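Local coordinates for glutaminase 1 (Escherichia coli, PDB 1U60), which catalyses the hydrolysis of L-glutamine to L-glutamate and ammonium as a member of the glutaminase family related to the serine beta-lactamases, at residues Phe62-Ile67 with Thr198-Ile203; Ile203-Leu208 with Gly275-Ser280; Glu156-Glu161 with Tyr192-Ser197; Gly242-Ser247 with Gly258-Gly263. All blocks are in the same frame, centred on the assembly; numbering follows the deposited sequence.

The four contacts lie within one glutaminase family region. Contacts 1, 3 and 4 hold predicted substrate-site residues; contact 2 packs a helix on the sheet, with the L205 side chain about 10 Å from that of S66. Contact 1 joins two short strands near the centre of the folded chain, and its centre is about 9 Å from that of contact 2, with which it shares I203 and helix 202-213. Contact 3 falls between the segments of contact 1 in sequence, with helix 185-195 leading into strand 198-200; contact 4 likewise falls between those of contact 2, and both reach the five-stranded sheet. S66 touches Y244 and S260 of contact 4, consistent with a site between helical part and sheet, as in beta-lactamases.

Contact 1 (Phe62-Ile67 with Thr198-Ile203); sequences FALESI and TLLNTI. With EDO (1,2-ethanediol), chain I.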
loop_
_atom_site.group_PDB
_atom_site.type_symbol
_atom_site.label_atom_id
_atom_site.label_comp_id
_atom_site.label_asym_id
_atom_site.label_seq_id
_atom_site.Cartn_x
_atom_site.Cartn_y
_atom_site.Cartn_z
ATOM N N PHE A 62 -17.356 21.553 3.478
ATOM C CA PHE A 62 -16.755 21.557 2.140
ATOM C C PHE A 62 -17.260 20.290 1.424
ATOM O O PHE A 62 -17.799 19.372 2.056
ATOM C CB PHE A 62 -15.198 21.556 2.183
ATOM C CG PHE A 62 -14.590 20.440 3.039
ATOM C CD1 PHE A 62 -14.361 20.639 4.408
ATOM C CD2 PHE A 62 -14.260 19.225 2.489
ATOM C CE1 PHE A 62 -13.847 19.653 5.197
ATOM C CE2 PHE A 62 -13.710 18.242 3.253
ATOM C CZ PHE A 62 -13.513 18.425 4.617
ATOM N N ALA A 63 -17.085 20.239 0.105
ATOM C CA ALA A 63 -17.603 19.101 -0.699
ATOM C C ALA A 63 -16.781 17.860 -0.452
ATOM O O ALA A 63 -15.564 17.914 -0.461
ATOM C CB ALA A 63 -17.632 19.469 -2.201
ATOM N N LEU A 64 -17.454 16.770 -0.150
ATOM C CA LEU A 64 -16.866 15.474 0.145
ATOM C C LEU A 64 -16.050 14.956 -1.038
ATOM O O LEU A 64 -14.978 14.456 -0.867
ATOM C CB LEU A 64 -17.990 14.515 0.486
ATOM C CG LEU A 64 -17.614 13.097 0.956
ATOM C CD1 LEU A 64 -16.829 13.111 2.248
ATOM C CD2 LEU A 64 -18.868 12.303 1.161
ATOM N N GLU A 65 -16.629 15.077 -2.225
ATOM C CA GLU A 65 -16.097 14.632 -3.479
ATOM C C GLU A 65 -15.581 13.194 -3.381
ATOM O O GLU A 65 -16.280 12.355 -2.834
ATOM C CB GLU A 65 -15.068 15.661 -3.966
ATOM C CG GLU A 65 -15.728 17.019 -4.280
ATOM C CD GLU A 65 -16.519 16.996 -5.581
ATOM O OE1 GLU A 65 -16.494 15.959 -6.312
ATOM O OE2 GLU A 65 -17.131 18.025 -5.896
ATOM N N SER A 66 -14.339 12.906 -3.804
ATOM C CA SER A 66 -13.968 11.496 -3.941
ATOM C C SER A 66 -13.744 10.838 -2.575
ATOM O O SER A 66 -13.584 9.617 -2.474
ATOM C CB SER A 66 -12.779 11.287 -4.881
ATOM O OG SER A 66 -11.704 11.846 -4.273
ATOM N N ILE A 67 -13.775 11.575 -1.482
ATOM C CA ILE A 67 -13.762 10.886 -0.201
ATOM C C ILE A 67 -14.992 9.982 -0.052
ATOM O O ILE A 67 -14.947 8.957 0.682
ATOM C CB ILE A 67 -13.585 11.897 1.010
ATOM C CG1 ILE A 67 -12.230 12.649 0.904
ATOM C CG2 ILE A 67 -13.658 11.151 2.307
ATOM C CD1 ILE A 67 -12.116 13.810 1.813
ATOM N N THR A 198 -22.171 15.835 -1.483
ATOM C CA THR A 198 -22.534 16.195 -0.111
ATOM C C THR A 198 -21.452 17.086 0.514
ATOM O O THR A 198 -20.320 17.140 0.023
ATOM C CB THR A 198 -22.730 14.917 0.705
ATOM O OG1 THR A 198 -21.503 14.177 0.678
ATOM C CG2 THR A 198 -23.819 14.037 0.128
ATOM N N LEU A 199 -21.828 17.785 1.577
ATOM C CA LEU A 199 -20.934 18.658 2.310
ATOM C C LEU A 199 -20.703 18.163 3.727
ATOM O O LEU A 199 -21.631 17.679 4.382
ATOM C CB LEU A 199 -21.540 20.051 2.400
ATOM C CG LEU A 199 -21.936 20.744 1.080
ATOM C CD1 LEU A 199 -22.357 22.183 1.354
ATOM C CD2 LEU A 199 -20.800 20.777 0.091
ATOM N N LEU A 200 -19.443 18.195 4.167
ATOM C CA LEU A 200 -19.124 17.895 5.553
ATOM C C LEU A 200 -17.989 18.773 6.060
ATOM O O LEU A 200 -17.242 19.345 5.259
ATOM C CB LEU A 200 -18.770 16.418 5.714
ATOM C CG LEU A 200 -17.338 15.992 5.395
ATOM C CD1 LEU A 200 -17.216 14.511 5.775
ATOM C CD2 LEU A 200 -16.900 16.309 3.908
ATOM N N ASN A 201 -17.839 18.892 7.386
ATOM C CA ASN A 201 -16.763 19.676 7.938
ATOM C C ASN A 201 -15.616 18.797 8.406
ATOM O O ASN A 201 -15.656 17.561 8.279
ATOM C CB ASN A 201 -17.213 20.632 9.036
ATOM C CG ASN A 201 -17.803 19.964 10.195
ATOM O OD1 ASN A 201 -17.351 18.887 10.631
ATOM N ND2 ASN A 201 -18.859 20.602 10.771
ATOM N N THR A 202 -14.596 19.417 8.928
ATOM C CA THR A 202 -13.381 18.669 9.241
ATOM C C THR A 202 -13.614 17.694 10.404
ATOM O O THR A 202 -12.993 16.622 10.451
ATOM C CB THR A 202 -12.256 19.622 9.519
ATOM O OG1 THR A 202 -11.983 20.373 8.318
ATOM C CG2 THR A 202 -10.920 18.903 9.819
ATOM N N ILE A 203 -14.454 18.092 11.363
ATOM C CA ILE A 203 -14.795 17.194 12.461
ATOM C C ILE A 203 -15.548 15.983 11.946
ATOM O O ILE A 203 -15.327 14.873 12.411
ATOM C CB ILE A 203 -15.481 17.976 13.591
ATOM C CG1 ILE A 203 -14.386 18.794 14.318
ATOM C CG2 ILE A 203 -16.103 17.053 14.612
ATOM C CD1 ILE A 203 -14.890 19.817 15.236
HETATM C C1 EDO I . -18.739 20.804 14.965
HETATM O O1 EDO I . -18.113 21.806 14.111
HETATM C C2 EDO I . -19.072 19.520 14.206
HETATM O O2 EDO I . -20.188 19.610 13.299
#
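F62 and L200 both turn CG into the crowded position between backbone N and carbonyl carbon, with chi1 of 53° and 83°, and this brings ring and isobutyl group together on one face of a short antiparallel ladder. L200 CD2 lies 4.2 Å from the centroid of the F62 ring in an off-centre CH-pi contact. L200 O sits over the same ring face, nearer the rim, while it accepts the F62 N-H at 2.8 Å. The return bond, L200 N to F62 O, completes the hydrogen-bonded pair. A63 and L199 follow as a non-hydrogen-bonded pair on the other face, where the small methyl of A63 lets L199 CD2 settle 3.7 Å from A63 CA. L64 N then gives T198 O a nearly straight bond (174°). Leucine suits position 64 because CD1 packs 3.6 Å from L200 CD2, and CD2 rests beside T198 OG1, whose polar partner is Q143. Beyond the ladder, F279 stacks on F62. The turn holding S66, a predicted substrate-binding residue, follows the ladder directly. Backbone bonds thus fix the register of the two strands, while F62, L64 and L200 pack together as buried hydrocarbon.

Contact 2 (Ile203-Leu208 with Gly275-Ser280); sequences IELATL and GIAAFS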
loop_
_atom_site.group_PDB
_atom_site.type_symbol
_atom_site.label_atom_id
_atom_site.label_comp_id
_atom_site.label_asym_id
_atom_site.label_seq_id
_atom_site.Cartn_x
_atom_site.Cartn_y
_atom_site.Cartn_z
ATOM N N ILE A 203 -14.454 18.092 11.363
ATOM C CA ILE A 203 -14.795 17.194 12.461
ATOM C C ILE A 203 -15.548 15.983 11.946
ATOM O O ILE A 203 -15.327 14.873 12.411
ATOM C CB ILE A 203 -15.481 17.976 13.591
ATOM C CG1 ILE A 203 -14.386 18.794 14.318
ATOM C CG2 ILE A 203 -16.103 17.053 14.612
ATOM C CD1 ILE A 203 -14.890 19.817 15.236
ATOM N N GLU A 204 -16.491 16.211 11.031
ATOM C CA GLU A 204 -17.237 15.128 10.413
ATOM C C GLU A 204 -16.337 14.191 9.631
ATOM O O GLU A 204 -16.468 12.979 9.729
ATOM C CB GLU A 204 -18.343 15.706 9.554
ATOM C CG GLU A 204 -19.420 16.296 10.470
ATOM C CD GLU A 204 -20.423 17.230 9.775
ATOM O OE1 GLU A 204 -20.171 17.712 8.626
ATOM O OE2 GLU A 204 -21.454 17.517 10.456
ATOM N N LEU A 205 -15.368 14.757 8.911
ATOM C CA LEU A 205 -14.383 13.918 8.209
ATOM C C LEU A 205 -13.563 13.080 9.163
ATOM O O LEU A 205 -13.366 11.884 8.931
ATOM C CB LEU A 205 -13.522 14.755 7.296
ATOM C CG LEU A 205 -12.454 14.061 6.459
ATOM C CD1 LEU A 205 -13.130 12.952 5.628
ATOM C CD2 LEU A 205 -11.708 15.007 5.541
ATOM N N ALA A 206 -13.081 13.693 10.235
ATOM C CA ALA A 206 -12.361 12.972 11.269
ATOM C C ALA A 206 -13.196 11.913 11.932
ATOM O O ALA A 206 -12.678 10.892 12.347
ATOM C CB ALA A 206 -11.753 13.922 12.309
ATOM N N THR A 207 -14.518 12.135 12.006
ATOM C CA THR A 207 -15.425 11.140 12.540
ATOM C C THR A 207 -15.521 9.897 11.659
ATOM O O THR A 207 -15.542 8.789 12.167
ATOM C CB THR A 207 -16.807 11.770 12.726
ATOM O OG1 THR A 207 -16.730 12.873 13.647
ATOM C CG2 THR A 207 -17.741 10.764 13.345
ATOM N N LEU A 208 -15.591 10.087 10.332
ATOM C CA LEU A 208 -15.502 8.968 9.388
ATOM C C LEU A 208 -14.249 8.168 9.714
ATOM O O LEU A 208 -14.318 6.933 9.838
ATOM C CB LEU A 208 -15.456 9.476 7.964
ATOM C CG LEU A 208 -15.019 8.486 6.841
ATOM C CD1 LEU A 208 -15.885 7.230 6.786
ATOM C CD2 LEU A 208 -14.990 9.140 5.487
ATOM N N GLY A 275 -9.338 8.903 14.257
ATOM C CA GLY A 275 -9.333 9.536 12.950
ATOM C C GLY A 275 -8.666 10.888 13.014
ATOM O O GLY A 275 -8.850 11.617 13.994
ATOM N N ILE A 276 -7.905 11.224 11.972
ATOM C CA ILE A 276 -7.268 12.522 11.853
ATOM C C ILE A 276 -7.683 13.073 10.514
ATOM O O ILE A 276 -7.586 12.422 9.471
ATOM C CB ILE A 276 -5.717 12.447 11.909
ATOM C CG1 ILE A 276 -5.247 11.622 13.082
ATOM C CG2 ILE A 276 -5.047 13.881 11.847
ATOM C CD1 ILE A 276 -3.714 11.221 13.015
ATOM N N ALA A 277 -8.129 14.302 10.511
ATOM C CA ALA A 277 -8.514 14.910 9.240
ATOM C C ALA A 277 -8.062 16.349 9.170
ATOM O O ALA A 277 -7.874 17.023 10.195
ATOM C CB ALA A 277 -9.982 14.830 9.029
ATOM N N ALA A 278 -7.942 16.833 7.957
ATOM C CA ALA A 278 -7.733 18.282 7.732
ATOM C C ALA A 278 -8.369 18.721 6.464
ATOM O O ALA A 278 -8.760 17.917 5.649
ATOM C CB ALA A 278 -6.236 18.571 7.703
ATOM N N PHE A 279 -8.452 20.052 6.282
ATOM C CA PHE A 279 -9.020 20.648 5.130
ATOM C C PHE A 279 -8.315 21.936 4.808
ATOM O O PHE A 279 -8.030 22.744 5.705
ATOM C CB PHE A 279 -10.512 20.888 5.401
ATOM C CG PHE A 279 -11.118 22.021 4.649
ATOM C CD1 PHE A 279 -11.347 21.936 3.294
ATOM C CD2 PHE A 279 -11.563 23.154 5.342
ATOM C CE1 PHE A 279 -11.932 22.972 2.618
ATOM C CE2 PHE A 279 -12.171 24.194 4.690
ATOM C CZ PHE A 279 -12.369 24.117 3.322
ATOM N N SER A 280 -8.013 22.086 3.516
ATOM C CA SER A 280 -7.803 23.388 2.932
ATOM C C SER A 280 -7.981 23.325 1.408
ATOM O O SER A 280 -7.457 22.368 0.773
ATOM C CB SER A 280 -6.421 23.929 3.262
ATOM O OG SER A 280 -6.401 25.350 2.955
#
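L205 reaches from its helix onto A277 of the strand, beginning with CB, which stands 3.9 Å from A277 CB. CB already points at the strand, and CG, anti to the backbone N (chi1 -179°), continues over A277 to 3.6 Å from that same methyl. At the tip, CD2 keeps touching A277 CB and also approaches A278 O at 4.1 Å, while the leucine as a whole packs against L267 of the next strand and I67. A277 meets the helix with a single methyl, which touches A206 CB at 3.8 Å as well as A206 N. Helix 202-213 here covers one face of the five-stranded antiparallel sheet of the beta-lactamase-like fold, against its central strand 274-279, whereas I276 and A278 turn to helix 290-303 on the opposite face. The local axes of helix 203-208 and strand 275-279 run at 147° and approach to 6.3 Å, a closeness that depends on small residues: G275 brings a bare CA to 3.7 Å from A206 O. On the far side of the helix, T207 folds its hydroxyl back to the chain, and T207 OG1 and T207 N bind I203 O from opposite faces of its carbonyl plane.

Contact 3 (Glu156-Glu161 with Tyr192-Ser197); sequences EVNQSE and YTRQCS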
loop_
_atom_site.group_PDB
_atom_site.type_symbol
_atom_site.label_atom_id
_atom_site.label_comp_id
_atom_site.label_asym_id
_atom_site.label_seq_id
_atom_site.Cartn_x
_atom_site.Cartn_y
_atom_site.Cartn_z
ATOM N N GLU A 156 -26.495 22.874 -5.300
ATOM C CA GLU A 156 -25.635 23.640 -6.177
ATOM C C GLU A 156 -24.486 22.794 -6.699
ATOM O O GLU A 156 -24.234 22.763 -7.918
ATOM C CB GLU A 156 -25.083 24.887 -5.493
ATOM C CG GLU A 156 -24.196 25.683 -6.449
ATOM C CD GLU A 156 -23.693 26.998 -5.891
ATOM O OE1 GLU A 156 -23.923 27.301 -4.701
ATOM O OE2 GLU A 156 -22.993 27.669 -6.674
ATOM N N VAL A 157 -23.807 22.078 -5.797
ATOM C CA VAL A 157 -22.660 21.253 -6.237
ATOM C C VAL A 157 -23.146 20.145 -7.158
ATOM O O VAL A 157 -22.537 19.899 -8.200
ATOM C CB VAL A 157 -21.908 20.637 -5.064
ATOM C CG1 VAL A 157 -20.846 19.627 -5.542
ATOM C CG2 VAL A 157 -21.271 21.737 -4.231
ATOM N N ASN A 158 -24.198 19.444 -6.751
ATOM C CA ASN A 158 -24.784 18.349 -7.546
ATOM C C ASN A 158 -25.207 18.829 -8.949
ATOM O O ASN A 158 -24.866 18.211 -9.945
ATOM C CB ASN A 158 -25.970 17.702 -6.818
ATOM C CG ASN A 158 -26.573 16.579 -7.588
ATOM O OD1 ASN A 158 -27.743 16.639 -7.996
ATOM N ND2 ASN A 158 -25.793 15.581 -7.840
ATOM N N GLN A 159 -25.922 19.946 -9.029
ATOM C CA GLN A 159 -26.308 20.459 -10.356
ATOM C C GLN A 159 -25.100 20.781 -11.255
ATOM O O GLN A 159 -25.117 20.464 -12.467
ATOM C CB GLN A 159 -27.265 21.663 -10.219
ATOM C CG GLN A 159 -28.302 21.753 -11.364
ATOM C CD GLN A 159 -29.291 20.557 -11.352
ATOM O OE1 GLN A 159 -30.202 20.485 -10.496
ATOM N NE2 GLN A 159 -29.098 19.620 -12.276
ATOM N N SER A 160 -24.050 21.363 -10.681
ATOM C CA SER A 160 -22.833 21.665 -11.403
ATOM C C SER A 160 -22.084 20.418 -11.858
ATOM O O SER A 160 -21.626 20.313 -13.005
ATOM C CB SER A 160 -21.896 22.531 -10.542
ATOM O OG SER A 160 -22.433 23.821 -10.401
ATOM N N GLU A 161 -21.950 19.464 -10.942
ATOM C CA GLU A 161 -21.266 18.201 -11.251
ATOM C C GLU A 161 -22.018 17.391 -12.305
ATOM O O GLU A 161 -21.392 16.796 -13.175
ATOM C CB GLU A 161 -21.118 17.379 -9.973
ATOM C CG GLU A 161 -20.104 17.987 -8.977
ATOM C CD GLU A 161 -18.670 17.633 -9.286
ATOM O OE1 GLU A 161 -18.421 17.019 -10.354
ATOM O OE2 GLU A 161 -17.750 18.012 -8.502
ATOM N N TYR A 192 -23.192 8.200 -8.373
ATOM C CA TYR A 192 -21.788 8.480 -8.072
ATOM C C TYR A 192 -21.583 10.015 -7.961
ATOM O O TYR A 192 -20.927 10.521 -7.051
ATOM C CB TYR A 192 -20.833 7.876 -9.123
ATOM C CG TYR A 192 -19.424 8.293 -8.782
ATOM C CD1 TYR A 192 -18.814 7.777 -7.655
ATOM C CD2 TYR A 192 -18.763 9.312 -9.481
ATOM C CE1 TYR A 192 -17.596 8.172 -7.264
ATOM C CE2 TYR A 192 -17.488 9.720 -9.078
ATOM C CZ TYR A 192 -16.926 9.138 -7.956
ATOM O OH TYR A 192 -15.723 9.541 -7.443
ATOM N N THR A 193 -22.176 10.758 -8.897
ATOM C CA THR A 193 -22.121 12.222 -8.883
ATOM C C THR A 193 -22.740 12.822 -7.615
ATOM O O THR A 193 -22.141 13.681 -6.973
ATOM C CB THR A 193 -22.809 12.757 -10.133
ATOM O OG1 THR A 193 -22.140 12.206 -11.277
ATOM C CG2 THR A 193 -22.650 14.243 -10.238
ATOM N N ARG A 194 -23.893 12.304 -7.232
ATOM C CA ARG A 194 -24.569 12.708 -5.984
ATOM C C ARG A 194 -23.698 12.471 -4.781
ATOM O O ARG A 194 -23.589 13.345 -3.924
ATOM C CB ARG A 194 -25.900 11.976 -5.775
ATOM C CG ARG A 194 -26.942 12.251 -6.851
ATOM C CD ARG A 194 -28.275 11.618 -6.527
ATOM N NE ARG A 194 -29.098 11.264 -7.682
ATOM C CZ ARG A 194 -30.350 10.776 -7.588
ATOM N NH1 ARG A 194 -30.930 10.631 -6.409
ATOM N NH2 ARG A 194 -31.020 10.440 -8.667
ATOM N N GLN A 195 -23.090 11.287 -4.690
ATOM C CA GLN A 195 -22.346 10.927 -3.477
ATOM C C GLN A 195 -21.137 11.833 -3.261
ATOM O O GLN A 195 -20.694 12.083 -2.127
ATOM C CB GLN A 195 -21.972 9.456 -3.479
ATOM C CG GLN A 195 -20.709 9.122 -4.259
ATOM C CD GLN A 195 -20.306 7.692 -4.167
ATOM O OE1 GLN A 195 -19.072 7.377 -4.066
ATOM N NE2 GLN A 195 -21.242 6.818 -4.257
ATOM N N CYS A 196 -20.615 12.378 -4.368
ATOM C CA CYS A 196 -19.526 13.329 -4.342
ATOM C C CYS A 196 -19.937 14.762 -3.958
ATOM O O CYS A 196 -19.072 15.592 -3.659
ATOM C CB CYS A 196 -18.853 13.390 -5.704
ATOM S SG CYS A 196 -17.855 11.933 -6.102
ATOM N N SER A 197 -21.245 15.007 -3.946
ATOM C CA SER A 197 -21.804 16.338 -3.858
ATOM C C SER A 197 -22.400 16.659 -2.495
ATOM O O SER A 197 -23.014 17.682 -2.350
ATOM C CB SER A 197 -22.851 16.570 -4.987
ATOM O OG SER A 197 -22.256 16.414 -6.277
#
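The flat groups of N158 and R194 do not stack: the amide and guanidinium planes stand 70° apart, and the amide end of N158 borders the aliphatic base of R194 instead, about R194 CA and R194 CG. The arginine chain runs extended from CG to NE, which carries its guanidinium away from N158, to salt bridges with D190 and E133. The third flat group, the carboxylate of E161, belongs to a side chain bent at chi2 (-83°) and bonds through OE2 to the hydroxyl of Y29. Between these groups S197 serves as a small wedge. Its CB packs 3.8 Å from N158 CB, and its OG lies 3.4 Å from N158 CA and 3.6 Å from V157 CG1. Serine fits because that buried hydroxyl is turned back to its own segment, where S197 OG donates to T193 O at 2.8 Å. T193 completes the seam by laying CG2 against E161 CB at 3.5 Å, for CG2 is anti to the backbone N; its own hydroxyl reaches C189 and N165. In this way helix 155-162 packs on the C-terminal part of helix 185-195 and the turn after it, beside the predicted substrate site of the glutaminase, which includes E161 and Y192.

Contact 4 (Gly242-Ser247 with Gly258-Gly263); sequences GLYGRS and GKSGVG
K259 NZ donates three hydrogen bonds: to Y244 OH at 2.8 Å, to S260 O at 2.7 Å and to G242 O at 3.2 Å. Bends at chi2 (78°) and chi4 (78°) curl the lysine so that its ammonium group sits between the two segments. G242 O also takes the S260 N-H at 3.1 Å, and the two donors reach it from opposite faces of its carbonyl plane. Y244 OH is held further by K69 and S66, while S260 OG, near the plane of the Y244 ring at its edge, bonds to N288. In the bend itself S247 OG receives the L243 N-H and donates to Y244 O, closing the turn that contains Y244. Farther out, glycine at 242 lets the backbones press together, with G242 CA 3.3 Å from G258 O in a CA-H...O contact. L243 CD1 packs against the peptide joining G258 and K259, 3.7 Å from K259 N. K259-S260-G261, at the end of edge strand 258-260, resembles the K-T-G element of serine beta-lactamases and, with Y244 and S66-x-x-K69, is consistent with a beta-lactamase-like active site, where Y244 and V262 are predicted to bind substrate.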
loop_
_atom_site.group_PDB
_atom_site.type_symbol
_atom_site.label_atom_id
_atom_site.label_comp_id
_atom_site.label_asym_id
_atom_site.label_seq_id
_atom_site.Cartn_x
_atom_site.Cartn_y
_atom_site.Cartn_z
ATOM N N GLY A 242 -5.602 5.695 -1.941
ATOM C CA GLY A 242 -6.421 6.775 -1.394
ATOM C C GLY A 242 -5.961 8.192 -1.717
ATOM O O GLY A 242 -6.752 9.119 -1.678
ATOM N N LEU A 243 -4.659 8.355 -1.971
ATOM C CA LEU A 243 -4.103 9.645 -2.439
ATOM C C LEU A 243 -3.641 9.579 -3.898
ATOM O O LEU A 243 -2.710 10.311 -4.308
ATOM C CB LEU A 243 -2.989 10.132 -1.509
ATOM C CG LEU A 243 -3.566 10.889 -0.305
ATOM C CD1 LEU A 243 -4.036 9.935 0.803
ATOM C CD2 LEU A 243 -2.575 11.839 0.245
ATOM N N TYR A 244 -4.237 8.662 -4.653
ATOM C CA TYR A 244 -4.008 8.529 -6.100
ATOM C C TYR A 244 -2.539 8.142 -6.337
ATOM O O TYR A 244 -2.027 7.233 -5.669
ATOM C CB TYR A 244 -4.529 9.752 -6.870
ATOM C CG TYR A 244 -6.032 9.897 -6.593
ATOM C CD1 TYR A 244 -6.926 9.044 -7.189
ATOM C CD2 TYR A 244 -6.497 10.737 -5.590
ATOM C CE1 TYR A 244 -8.308 9.097 -6.890
ATOM C CE2 TYR A 244 -7.855 10.786 -5.267
ATOM C CZ TYR A 244 -8.745 9.933 -5.917
ATOM O OH TYR A 244 -10.085 10.013 -5.573
ATOM N N GLY A 245 -1.885 8.804 -7.278
ATOM C CA GLY A 245 -0.507 8.480 -7.624
ATOM C C GLY A 245 0.496 8.807 -6.541
ATOM O O GLY A 245 1.673 8.517 -6.690
ATOM N N ARG A 246 0.059 9.474 -5.485
ATOM C CA ARG A 246 0.946 9.799 -4.352
ATOM C C ARG A 246 0.651 8.988 -3.116
ATOM O O ARG A 246 1.055 9.331 -2.017
ATOM C CB ARG A 246 0.833 11.283 -3.987
ATOM C CG ARG A 246 1.176 12.192 -5.136
ATOM C CD ARG A 246 2.518 12.794 -5.020
ATOM N NE ARG A 246 3.479 12.183 -5.900
ATOM C CZ ARG A 246 4.786 12.452 -5.855
ATOM N NH1 ARG A 246 5.256 13.341 -4.974
ATOM N NH2 ARG A 246 5.621 11.819 -6.650
ATOM N N SER A 247 -0.087 7.909 -3.296
ATOM C CA SER A 247 -0.362 7.037 -2.191
ATOM C C SER A 247 0.876 6.388 -1.618
ATOM O O SER A 247 1.025 6.249 -0.409
ATOM C CB SER A 247 -1.331 5.953 -2.608
ATOM O OG SER A 247 -2.591 6.504 -2.998
ATOM N N GLY A 258 -5.053 6.556 4.152
ATOM C CA GLY A 258 -5.610 7.895 3.972
ATOM C C GLY A 258 -6.482 7.995 2.734
ATOM O O GLY A 258 -6.577 7.084 1.909
ATOM N N LYS A 259 -7.122 9.154 2.621
ATOM C CA LYS A 259 -7.943 9.480 1.457
ATOM C C LYS A 259 -8.018 10.971 1.279
ATOM O O LYS A 259 -8.216 11.707 2.248
ATOM C CB LYS A 259 -9.346 8.924 1.615
ATOM C CG LYS A 259 -10.264 9.085 0.414
ATOM C CD LYS A 259 -9.995 8.084 -0.692
ATOM C CE LYS A 259 -10.524 8.487 -2.062
ATOM N NZ LYS A 259 -9.714 9.505 -2.801
ATOM N N SER A 260 -7.937 11.415 0.042
ATOM C CA SER A 260 -8.103 12.807 -0.290
ATOM C C SER A 260 -9.368 12.996 -1.150
ATOM O O SER A 260 -9.910 12.007 -1.762
ATOM C CB SER A 260 -6.938 13.288 -1.109
ATOM O OG SER A 260 -6.961 12.645 -2.384
ATOM N N GLY A 261 -9.817 14.251 -1.215
ATOM C CA GLY A 261 -10.886 14.689 -2.141
ATOM C C GLY A 261 -10.612 16.091 -2.666
ATOM O O GLY A 261 -9.898 16.839 -2.031
ATOM N N VAL A 262 -11.226 16.464 -3.782
ATOM C CA VAL A 262 -10.951 17.796 -4.403
ATOM C C VAL A 262 -11.614 18.997 -3.691
ATOM O O VAL A 262 -11.309 20.146 -4.007
ATOM C CB VAL A 262 -11.257 17.825 -5.952
ATOM C CG1 VAL A 262 -10.375 16.814 -6.657
ATOM C CG2 VAL A 262 -12.714 17.608 -6.254
ATOM N N GLY A 263 -12.476 18.720 -2.709
ATOM C CA GLY A 263 -12.924 19.727 -1.763
ATOM C C GLY A 263 -11.858 20.205 -0.837
ATOM O O GLY A 263 -12.072 21.212 -0.166
#